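PDB 4FO0: actin-related protein 8 from Homo sapiens, which binds ATP and hydrolyses it only weakly, does not polymerize, and contributes to nucleosome binding as a proposed core subunit of the INO80 chromatin remodelling complex. Local coordinates for residues 226-231 / 570-574; 231-235 / 589-593; 238-243 / 553-558; 246-250 / 261-266. All blocks are in the same frame, centred on the assembly; numbering follows the deposited sequence.

Interaction 1: residues 226-231 / 570-574; sequences GFSGIV and LWIYQ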
loop_
_atom_site.group_PDB
_atom_site.type_symbol
_atom_site.label_atom_id
_atom_site.label_comp_id
_atom_site.label_asym_id
_atom_site.label_seq_id
_atom_site.Cartn_x
_atom_site.Cartn_y
_atom_site.Cartn_z
ATOM N N GLY A 226 0.727 26.792 2.233
ATOM C CA GLY A 226 0.389 27.830 3.184
ATOM C C GLY A 226 0.018 27.422 4.594
ATOM O O GLY A 226 -0.549 28.225 5.338
ATOM N N PHE A 227 0.322 26.183 4.964
ATOM C CA PHE A 227 0.198 25.764 6.348
ATOM C C PHE A 227 1.152 26.591 7.180
ATOM O O PHE A 227 2.191 27.010 6.687
ATOM C CB PHE A 227 0.587 24.310 6.487
ATOM C CG PHE A 227 -0.455 23.365 6.015
ATOM C CD1 PHE A 227 -1.378 22.836 6.907
ATOM C CD2 PHE A 227 -0.512 22.991 4.684
ATOM C CE1 PHE A 227 -2.348 21.951 6.481
ATOM C CE2 PHE A 227 -1.479 22.111 4.246
ATOM C CZ PHE A 227 -2.403 21.588 5.154
ATOM N N SER A 228 0.825 26.804 8.448
ATOM C CA SER A 228 1.647 27.670 9.276
ATOM C C SER A 228 2.714 26.866 9.985
ATOM O O SER A 228 3.781 27.388 10.334
ATOM C CB SER A 228 0.794 28.424 10.294
ATOM O OG SER A 228 0.221 27.522 11.207
ATOM N N GLY A 229 2.429 25.590 10.193
ATOM C CA GLY A 229 3.405 24.709 10.803
ATOM C C GLY A 229 3.183 23.271 10.399
ATOM O O GLY A 229 2.140 22.928 9.861
ATOM N N ILE A 230 4.164 22.427 10.687
ATOM C CA ILE A 230 4.128 21.041 10.278
ATOM C C ILE A 230 4.888 20.192 11.271
ATOM O O ILE A 230 5.816 20.661 11.933
ATOM C CB ILE A 230 4.810 20.851 8.897
ATOM C CG1 ILE A 230 4.693 19.404 8.414
ATOM C CG2 ILE A 230 6.283 21.223 8.971
ATOM C CD1 ILE A 230 5.225 19.203 6.990
ATOM N N VAL A 231 4.485 18.933 11.364
ATOM C CA VAL A 231 5.266 17.927 12.060
ATOM C C VAL A 231 5.427 16.729 11.141
ATOM O O VAL A 231 4.453 16.188 10.611
ATOM C CB VAL A 231 4.581 17.446 13.339
ATOM C CG1 VAL A 231 5.331 16.251 13.890
ATOM C CG2 VAL A 231 4.505 18.570 14.366
ATOM N N LEU A 570 7.606 19.805 18.584
ATOM C CA LEU A 570 8.006 19.273 17.285
ATOM C C LEU A 570 7.699 20.215 16.130
ATOM O O LEU A 570 8.396 20.198 15.126
ATOM C CB LEU A 570 7.366 17.906 17.030
ATOM C CG LEU A 570 7.713 16.793 18.027
ATOM C CD1 LEU A 570 7.008 15.483 17.674
ATOM C CD2 LEU A 570 9.212 16.584 18.112
ATOM N N TRP A 571 6.672 21.048 16.282
ATOM C CA TRP A 571 6.219 21.912 15.187
ATOM C C TRP A 571 7.323 22.750 14.570
ATOM O O TRP A 571 8.100 23.395 15.269
ATOM C CB TRP A 571 5.065 22.815 15.628
ATOM C CG TRP A 571 3.884 22.042 16.086
ATOM C CD1 TRP A 571 3.487 21.845 17.369
ATOM C CD2 TRP A 571 2.958 21.322 15.263
ATOM N NE1 TRP A 571 2.358 21.059 17.402
ATOM C CE2 TRP A 571 2.012 20.725 16.121
ATOM C CE3 TRP A 571 2.836 21.126 13.887
ATOM C CZ2 TRP A 571 0.960 19.943 15.648
ATOM C CZ3 TRP A 571 1.787 20.355 13.419
ATOM C CH2 TRP A 571 0.867 19.770 14.296
ATOM N N ILE A 572 7.387 22.729 13.248
ATOM C CA ILE A 572 8.261 23.629 12.527
ATOM C C ILE A 572 7.371 24.619 11.822
ATOM O O ILE A 572 6.461 24.223 11.097
ATOM C CB ILE A 572 9.107 22.891 11.493
ATOM C CG1 ILE A 572 10.037 21.889 12.182
ATOM C CG2 ILE A 572 9.899 23.882 10.662
ATOM C CD1 ILE A 572 10.836 21.036 11.217
ATOM N N TYR A 573 7.630 25.905 12.035
ATOM C CA TYR A 573 6.758 26.950 11.517
ATOM C C TYR A 573 7.325 27.616 10.288
ATOM O O TYR A 573 8.531 27.568 10.039
ATOM C CB TYR A 573 6.435 27.977 12.613
ATOM C CG TYR A 573 5.609 27.376 13.731
ATOM C CD1 TYR A 573 4.221 27.286 13.619
ATOM C CD2 TYR A 573 6.216 26.856 14.879
ATOM C CE1 TYR A 573 3.447 26.711 14.631
ATOM C CE2 TYR A 573 5.451 26.278 15.900
ATOM C CZ TYR A 573 4.066 26.213 15.767
ATOM O OH TYR A 573 3.291 25.648 16.758
ATOM N N GLN A 574 6.435 28.236 9.519
ATOM C CA GLN A 574 6.800 28.855 8.252
ATOM C C GLN A 574 8.069 29.687 8.284
ATOM O O GLN A 574 8.950 29.513 7.437
ATOM C CB GLN A 574 5.672 29.734 7.753
ATOM C CG GLN A 574 4.528 29.004 7.131
ATOM C CD GLN A 574 3.791 29.888 6.144
ATOM O OE1 GLN A 574 4.408 30.678 5.427
ATOM N NE2 GLN A 574 2.468 29.771 6.109
#
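I230 and I572 form the hydrogen-bonded pair of a short antiparallel bridge that adds strand 572-573 to strand 229-234, at a margin of the mixed sheet in this actin fold. I572 N bonds to I230 O at 2.9 Å, and I230 N answers with a bond of 2.9 Å to I572 O. This is the tight, buried part. The two isoleucines lie side by side, I230 CG2 4.1 Å from I572 CB, between helices 211-225 and 583-588. With CG anti to its carbonyl carbon (chi1 -60°), W571 lays its indole across V231, whose CG2 is placed over one face of the six-membered ring, while R200 makes a cation-pi contact with the same side chain. An alanine in place of W571 would probably leave the R200 charge without its aromatic partner and open a gap beside V231. Beyond G229, whose CA lies 3.9 Å from Y573 CD1, the contact grows looser and partly exposed. There Q574, beginning helix 574-580, bonds through its N to S228 O (2.9 Å), and its NE2 makes a weak, bent bond of 2.8 Å to F227 O.

Interaction 2: residues 231-235 / 589-593; sequences VVHQE and AAFVW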
loop_
_atom_site.group_PDB
_atom_site.type_symbol
_atom_site.label_atom_id
_atom_site.label_comp_id
_atom_site.label_asym_id
_atom_site.label_seq_id
_atom_site.Cartn_x
_atom_site.Cartn_y
_atom_site.Cartn_z
ATOM N N VAL A 231 4.485 18.933 11.364
ATOM C CA VAL A 231 5.266 17.927 12.060
ATOM C C VAL A 231 5.427 16.729 11.141
ATOM O O VAL A 231 4.453 16.188 10.611
ATOM C CB VAL A 231 4.581 17.446 13.339
ATOM C CG1 VAL A 231 5.331 16.251 13.890
ATOM C CG2 VAL A 231 4.505 18.570 14.366
ATOM N N VAL A 232 6.664 16.303 10.959
ATOM C CA VAL A 232 6.920 15.138 10.140
ATOM C C VAL A 232 7.201 13.948 11.041
ATOM O O VAL A 232 7.923 14.071 12.023
ATOM C CB VAL A 232 8.113 15.373 9.210
ATOM C CG1 VAL A 232 8.461 14.107 8.498
ATOM C CG2 VAL A 232 7.790 16.464 8.232
ATOM N N HIS A 233 6.615 12.800 10.724
ATOM C CA HIS A 233 6.947 11.592 11.455
ATOM C C HIS A 233 6.897 10.366 10.552
ATOM O O HIS A 233 6.281 10.386 9.490
ATOM C CB HIS A 233 6.008 11.417 12.641
ATOM C CG HIS A 233 6.688 10.905 13.871
ATOM N ND1 HIS A 233 7.859 10.179 13.823
ATOM C CD2 HIS A 233 6.370 11.031 15.182
ATOM C CE1 HIS A 233 8.229 9.870 15.054
ATOM N NE2 HIS A 233 7.343 10.374 15.895
ATOM N N GLN A 234 7.543 9.294 10.983
ATOM C CA GLN A 234 7.565 8.067 10.208
ATOM C C GLN A 234 6.268 7.307 10.353
ATOM O O GLN A 234 5.688 7.256 11.434
ATOM C CB GLN A 234 8.713 7.196 10.652
ATOM C CG GLN A 234 10.020 7.903 10.555
ATOM C CD GLN A 234 11.079 7.181 11.313
ATOM O OE1 GLN A 234 11.897 6.470 10.731
ATOM N NE2 GLN A 234 11.064 7.329 12.633
ATOM N N GLU A 235 5.822 6.707 9.257
ATOM C CA GLU A 235 4.544 6.030 9.247
ATOM C C GLU A 235 4.603 4.805 10.178
ATOM O O GLU A 235 3.591 4.386 10.737
ATOM C CB GLU A 235 4.118 5.678 7.805
ATOM C CG GLU A 235 4.957 4.585 7.126
ATOM C CD GLU A 235 4.934 4.624 5.580
ATOM O OE1 GLU A 235 5.919 4.148 4.966
ATOM O OE2 GLU A 235 3.949 5.105 4.975
ATOM N N ALA A 589 13.489 17.259 14.445
ATOM C CA ALA A 589 12.739 16.073 14.060
ATOM C C ALA A 589 12.685 15.042 15.190
ATOM O O ALA A 589 13.699 14.750 15.825
ATOM C CB ALA A 589 13.309 15.460 12.790
ATOM N N ALA A 590 11.491 14.499 15.419
ATOM C CA ALA A 590 11.256 13.466 16.430
ATOM C C ALA A 590 12.185 12.278 16.256
ATOM O O ALA A 590 12.627 11.663 17.231
ATOM C CB ALA A 590 9.810 13.000 16.379
ATOM N N PHE A 591 12.461 11.945 15.004
ATOM C CA PHE A 591 13.398 10.883 14.706
ATOM C C PHE A 591 14.756 11.504 14.404
ATOM O O PHE A 591 14.880 12.722 14.250
ATOM C CB PHE A 591 12.900 10.084 13.508
ATOM C CG PHE A 591 12.559 10.934 12.336
ATOM C CD1 PHE A 591 11.316 11.526 12.242
ATOM C CD2 PHE A 591 13.496 11.180 11.348
ATOM C CE1 PHE A 591 10.999 12.325 11.163
ATOM C CE2 PHE A 591 13.185 11.974 10.269
ATOM C CZ PHE A 591 11.936 12.548 10.176
ATOM N N VAL A 592 15.778 10.663 14.325
ATOM C CA VAL A 592 17.099 11.138 13.958
ATOM C C VAL A 592 17.173 11.403 12.456
ATOM O O VAL A 592 17.270 10.479 11.649
ATOM C CB VAL A 592 18.178 10.132 14.383
ATOM C CG1 VAL A 592 19.542 10.572 13.890
ATOM C CG2 VAL A 592 18.173 9.989 15.889
ATOM N N TRP A 593 17.107 12.674 12.085
ATOM C CA TRP A 593 17.209 13.057 10.685
ATOM C C TRP A 593 18.440 12.410 10.051
ATOM O O TRP A 593 18.337 11.673 9.060
ATOM C CB TRP A 593 17.263 14.577 10.557
ATOM C CG TRP A 593 17.362 15.062 9.157
ATOM C CD1 TRP A 593 18.481 15.529 8.525
ATOM C CD2 TRP A 593 16.300 15.136 8.203
ATOM N NE1 TRP A 593 18.180 15.889 7.231
ATOM C CE2 TRP A 593 16.848 15.659 7.008
ATOM C CE3 TRP A 593 14.940 14.805 8.238
ATOM C CZ2 TRP A 593 16.081 15.861 5.861
ATOM C CZ3 TRP A 593 14.175 15.011 7.095
ATOM C CH2 TRP A 593 14.749 15.534 5.924
ATOM O OXT TRP A 593 19.560 12.592 10.537
#
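A590 reaches H233 with its methyl group: CB sits over one face of the imidazole, 3.9 Å from the ring centroid and toward the NE2 rim, a CH-pi contact. The rotation of the imidazole is probably fixed by Q234 N, which gives H233 ND1 a hydrogen bond of 3.0 Å from 21° out of the ring plane. A lysine in place of H233 would probably leave the A590 methyl without its flat seat and Q234 N without this acceptor. The next residue, F591, makes the largest share of the contact. Its CG stands between the backbone N and the carbonyl carbon (chi1 52°), and the ring is thereby aimed at strand 229-234. Q234 CG lies over one ring face, toward the rim, and the methyl of A589 covers the centre of the opposite face. V232 O comes up at the edge, near the ring plane, 3.6 Å from F591 CE1, and V232 CG1 packs 4.1 Å from the same CE1. Past F591 the chain turns away toward W593, whose O bonds to the hydroxyl of Y209. No hydrogen bond joins the two segments: the C-terminal tail of this actin fold lies on the strand through methyl and ring contacts, and so depends on shape.

Interaction 3: residues 238-243 / 553-558; sequences CATYGS and IAWKGG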
loop_
_atom_site.group_PDB
_atom_site.type_symbol
_atom_site.label_atom_id
_atom_site.label_comp_id
_atom_site.label_asym_id
_atom_site.label_seq_id
_atom_site.Cartn_x
_atom_site.Cartn_y
_atom_site.Cartn_z
ATOM N N CYS A 238 4.018 6.006 13.784
ATOM C CA CYS A 238 2.608 6.371 13.836
ATOM C C CYS A 238 1.716 5.143 13.952
ATOM O O CYS A 238 0.763 5.125 14.730
ATOM C CB CYS A 238 2.226 7.222 12.635
ATOM S SG CYS A 238 2.943 8.891 12.710
ATOM N N ALA A 239 2.040 4.109 13.189
ATOM C CA ALA A 239 1.299 2.867 13.281
ATOM C C ALA A 239 1.249 2.359 14.722
ATOM O O ALA A 239 0.201 1.897 15.170
ATOM C CB ALA A 239 1.907 1.816 12.370
ATOM N N THR A 240 2.379 2.427 15.435
ATOM C CA THR A 240 2.424 1.971 16.826
ATOM C C THR A 240 1.491 2.794 17.713
ATOM O O THR A 240 0.798 2.234 18.555
ATOM C CB THR A 240 3.853 1.962 17.418
ATOM O OG1 THR A 240 4.376 3.293 17.466
ATOM C CG2 THR A 240 4.767 1.094 16.578
ATOM N N TYR A 241 1.472 4.114 17.502
ATOM C CA TYR A 241 0.557 5.018 18.193
ATOM C C TYR A 241 -0.906 4.678 17.946
ATOM O O TYR A 241 -1.714 4.649 18.869
ATOM C CB TYR A 241 0.771 6.457 17.731
ATOM C CG TYR A 241 2.088 7.050 18.145
ATOM C CD1 TYR A 241 2.850 6.473 19.157
ATOM C CD2 TYR A 241 2.572 8.199 17.528
ATOM C CE1 TYR A 241 4.064 7.028 19.534
ATOM C CE2 TYR A 241 3.779 8.755 17.896
ATOM C CZ TYR A 241 4.519 8.168 18.900
ATOM O OH TYR A 241 5.717 8.741 19.256
ATOM N N GLY A 242 -1.253 4.453 16.688
ATOM C CA GLY A 242 -2.636 4.206 16.330
ATOM C C GLY A 242 -3.146 2.898 16.895
ATOM O O GLY A 242 -4.345 2.721 17.085
ATOM N N SER A 243 -2.230 1.979 17.173
ATOM C CA SER A 243 -2.612 0.636 17.584
ATOM C C SER A 243 -2.493 0.464 19.093
ATOM O O SER A 243 -3.123 -0.414 19.668
ATOM C CB SER A 243 -1.723 -0.378 16.885
ATOM O OG SER A 243 -0.417 -0.276 17.412
ATOM N N ILE A 553 -4.616 2.474 10.415
ATOM C CA ILE A 553 -3.904 2.499 11.683
ATOM C C ILE A 553 -2.865 3.627 11.757
ATOM O O ILE A 553 -2.799 4.364 12.750
ATOM C CB ILE A 553 -3.209 1.151 11.985
ATOM C CG1 ILE A 553 -4.181 -0.009 11.789
ATOM C CG2 ILE A 553 -2.659 1.142 13.401
ATOM C CD1 ILE A 553 -5.504 0.212 12.456
ATOM N N ALA A 554 -2.050 3.760 10.716
ATOM C CA ALA A 554 -0.985 4.745 10.749
ATOM C C ALA A 554 -1.564 6.157 10.703
ATOM O O ALA A 554 -1.172 7.045 11.479
ATOM C CB ALA A 554 -0.026 4.522 9.621
ATOM N N TRP A 555 -2.507 6.370 9.796
ATOM C CA TRP A 555 -3.144 7.666 9.739
ATOM C C TRP A 555 -3.748 7.997 11.117
ATOM O O TRP A 555 -3.554 9.087 11.641
ATOM C CB TRP A 555 -4.202 7.742 8.626
ATOM C CG TRP A 555 -4.802 9.102 8.573
ATOM C CD1 TRP A 555 -4.375 10.166 7.818
ATOM C CD2 TRP A 555 -5.893 9.581 9.363
ATOM N NE1 TRP A 555 -5.149 11.269 8.080
ATOM C CE2 TRP A 555 -6.086 10.937 9.028
ATOM C CE3 TRP A 555 -6.730 8.996 10.320
ATOM C CZ2 TRP A 555 -7.091 11.710 9.609
ATOM C CZ3 TRP A 555 -7.718 9.765 10.899
ATOM C CH2 TRP A 555 -7.894 11.105 10.542
ATOM N N LYS A 556 -4.463 7.052 11.719
ATOM C CA LYS A 556 -5.052 7.308 13.029
ATOM C C LYS A 556 -3.981 7.652 14.057
ATOM O O LYS A 556 -4.158 8.558 14.874
ATOM C CB LYS A 556 -5.922 6.139 13.478
ATOM C CG LYS A 556 -7.296 6.214 12.847
ATOM C CD LYS A 556 -8.224 5.037 13.173
ATOM C CE LYS A 556 -9.648 5.382 12.698
ATOM N NZ LYS A 556 -10.682 4.350 12.964
ATOM N N GLY A 557 -2.862 6.944 13.996
ATOM C CA GLY A 557 -1.728 7.272 14.829
ATOM C C GLY A 557 -1.231 8.694 14.640
ATOM O O GLY A 557 -0.753 9.323 15.578
ATOM N N GLY A 558 -1.322 9.199 13.417
ATOM C CA GLY A 558 -0.902 10.558 13.128
ATOM C C GLY A 558 -1.765 11.562 13.869
ATOM O O GLY A 558 -1.262 12.509 14.480
#
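A chi1 of -49° sets I553 CG2 opposite its own backbone N, and that branch reaches helix 235-243, where it lies 3.4 Å from A239 O and 3.9 Å from S243 CB. On the other flank C238 CB meets A554 O at 3.6 Å. These few side-chain atoms flank a crossing made mainly of backbone. The two helix segments pass almost at right angles (84°) with axes only 6.5 Å apart, and at the centre the CA atoms of G242 and G557 approach to 3.5 Å. Each glycine fits against the other helix: a CB on G242 would run into I553 O, and one on G557 into C238 O. In their place stand two CA-H...O contacts, G557 CA to C238 O at 3.3 Å and G242 CA to I553 O at 3.6 Å, the latter close to straight (174° at the hydrogen). Both carbonyls keep their ordinary helical bonds as well, C238 O from G242 N and I553 O from G557 N, so each oxygen takes one helical hydrogen bond and one weaker CA-H...O contact. The two sides correspond residue for residue, C238 with I553, A239 with A554 and G242 with G557. A239 and A554 meet CA to CA with small methyls; around them, A239 packs on I250 and A554 on H21. The A554 side chain is about 7 Å from the bound magnesium ion. Such a close, nearly symmetric crossing of two helices near the nucleotide and its metal is consistent with the interdomain hinge region of actin and its ATPase relatives.

Interaction 4: residues 246-250 / 261-266; sequences SSTCI and CCVEDG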
loop_
_atom_site.group_PDB
_atom_site.type_symbol
_atom_site.label_atom_id
_atom_site.label_comp_id
_atom_site.label_asym_id
_atom_site.label_seq_id
_atom_site.Cartn_x
_atom_site.Cartn_y
_atom_site.Cartn_z
ATOM N N SER A 246 3.286 0.143 22.283
ATOM C CA SER A 246 4.491 0.953 22.447
ATOM C C SER A 246 5.727 0.280 21.840
ATOM O O SER A 246 6.547 0.942 21.203
ATOM C CB SER A 246 4.732 1.297 23.925
ATOM O OG SER A 246 5.221 0.177 24.651
ATOM N N SER A 247 5.861 -1.028 22.056
ATOM C CA SER A 247 6.964 -1.794 21.484
ATOM C C SER A 247 6.432 -2.923 20.620
ATOM O O SER A 247 5.563 -3.682 21.043
ATOM C CB SER A 247 7.881 -2.358 22.573
ATOM O OG SER A 247 8.804 -1.379 23.014
ATOM N N THR A 248 6.963 -3.051 19.413
ATOM C CA THR A 248 6.425 -4.036 18.491
ATOM C C THR A 248 7.204 -4.033 17.194
ATOM O O THR A 248 7.788 -3.019 16.805
ATOM C CB THR A 248 4.923 -3.737 18.194
ATOM O OG1 THR A 248 4.376 -4.730 17.328
ATOM C CG2 THR A 248 4.754 -2.372 17.545
ATOM N N CYS A 249 7.233 -5.180 16.535
ATOM C CA CYS A 249 7.686 -5.228 15.157
ATOM C C CYS A 249 6.510 -4.809 14.254
ATOM O O CYS A 249 5.404 -5.351 14.369
ATOM C CB CYS A 249 8.178 -6.632 14.818
ATOM S SG CYS A 249 8.771 -6.834 13.123
ATOM N N ILE A 250 6.740 -3.822 13.388
ATOM C CA ILE A 250 5.699 -3.322 12.491
ATOM C C ILE A 250 5.956 -3.746 11.065
ATOM O O ILE A 250 7.073 -3.613 10.559
ATOM C CB ILE A 250 5.666 -1.797 12.423
ATOM C CG1 ILE A 250 5.878 -1.212 13.799
ATOM C CG2 ILE A 250 4.347 -1.318 11.776
ATOM C CD1 ILE A 250 4.910 -1.773 14.809
ATOM N N CYS A 261 10.132 -3.170 10.408
ATOM C CA CYS A 261 11.053 -2.556 11.350
ATOM C C CYS A 261 10.621 -2.803 12.781
ATOM O O CYS A 261 9.487 -3.207 13.047
ATOM C CB CYS A 261 11.212 -1.062 11.076
ATOM S SG CYS A 261 9.895 -0.001 11.740
ATOM N N CYS A 262 11.542 -2.585 13.706
ATOM C CA CYS A 262 11.227 -2.748 15.114
ATOM C C CYS A 262 11.136 -1.404 15.786
ATOM O O CYS A 262 12.039 -0.571 15.662
ATOM C CB CYS A 262 12.262 -3.629 15.791
ATOM S SG CYS A 262 12.159 -5.318 15.212
ATOM N N VAL A 263 10.029 -1.190 16.481
ATOM C CA VAL A 263 9.776 0.097 17.100
ATOM C C VAL A 263 9.650 -0.096 18.591
ATOM O O VAL A 263 8.949 -0.997 19.059
ATOM C CB VAL A 263 8.511 0.762 16.520
ATOM C CG1 VAL A 263 8.046 1.918 17.391
ATOM C CG2 VAL A 263 8.774 1.229 15.105
ATOM N N GLU A 264 10.362 0.748 19.328
ATOM C CA GLU A 264 10.395 0.687 20.783
ATOM C C GLU A 264 10.185 2.087 21.337
ATOM O O GLU A 264 11.093 2.921 21.305
ATOM C CB GLU A 264 11.740 0.137 21.245
ATOM C CG GLU A 264 11.685 -0.655 22.533
ATOM C CD GLU A 264 12.967 -1.426 22.783
ATOM O OE1 GLU A 264 13.929 -1.234 22.011
ATOM O OE2 GLU A 264 13.017 -2.226 23.743
ATOM N N ASP A 265 8.971 2.344 21.813
ATOM C CA ASP A 265 8.613 3.633 22.414
ATOM C C ASP A 265 8.884 4.822 21.501
ATOM O O ASP A 265 9.652 5.719 21.857
ATOM C CB ASP A 265 9.352 3.839 23.739
ATOM C CG ASP A 265 9.346 2.599 24.611
ATOM O OD1 ASP A 265 8.258 2.000 24.799
ATOM O OD2 ASP A 265 10.436 2.219 25.094
ATOM N N GLY A 266 8.248 4.836 20.331
ATOM C CA GLY A 266 8.351 5.967 19.423
ATOM C C GLY A 266 9.656 5.992 18.641
ATOM O O GLY A 266 9.974 6.970 17.957
HETATM O O HOH W 1 5.753 3.189 19.908
#
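The flat groups joining S246-I250 to C261-G266 are peptide units. T248 N meets V263 O nearly along the C=O axis (2.9 Å), as I250 N does C261 O (2.8 Å). C261 N lies in the plane of the I250 carbonyl, whereas V263 N approaches T248 O tilted from its plane. At the open end D265 N stands 44° above the plane of the S246 carbonyl, still bonding at 2.9 Å; a water gives S246 O a second bond of 2.7 Å and accepts one from G266 N. These bonds make strands 247-253 and 258-264 an antiparallel beta hairpin. One sheet face carries T248, I250, C261 and V263, with I250 CG1 4.0 Å from V263 CG2, covered by helix 235-243. The other carries C249 and C262, C249 CB 4.2 Å from C262 SG, against helix 480-489, and then S247 and E264. The extended E264 side chain ends in a carboxylate that salt-bridges K499 and is hydrogen-bonded by T496 and H269; T248 OG1 bonds to S503. The chemistry thus grades along the hairpin: apolar on both faces near I250, which leads into the ATP-binding residues D252 to D255, and polar, charged and hydrated toward the open end.

In the fold
Interactions 1 to 4 run as a chain of neighbours, successive centres being about 13, 14 and 12 Å apart and the first and last about 26 Å. Their first segments follow one another: strand 229-234, shared by interactions 1 and 2, leads into helix 235-243 of interaction 3 and then to the hairpin of interaction 4. The distant partners follow in the order 553-558, 570-574, 589-593, so interactions 1 and 2 cross along the chain while both enclose interactions 3 and 4. T240, on helix 235-243, packs on the hairpin at I250. The C-terminal part of the chain thereby returns to the sheet bearing strand 229-234, and a continuous path links that sheet to the helix crossing near magnesium and ATP.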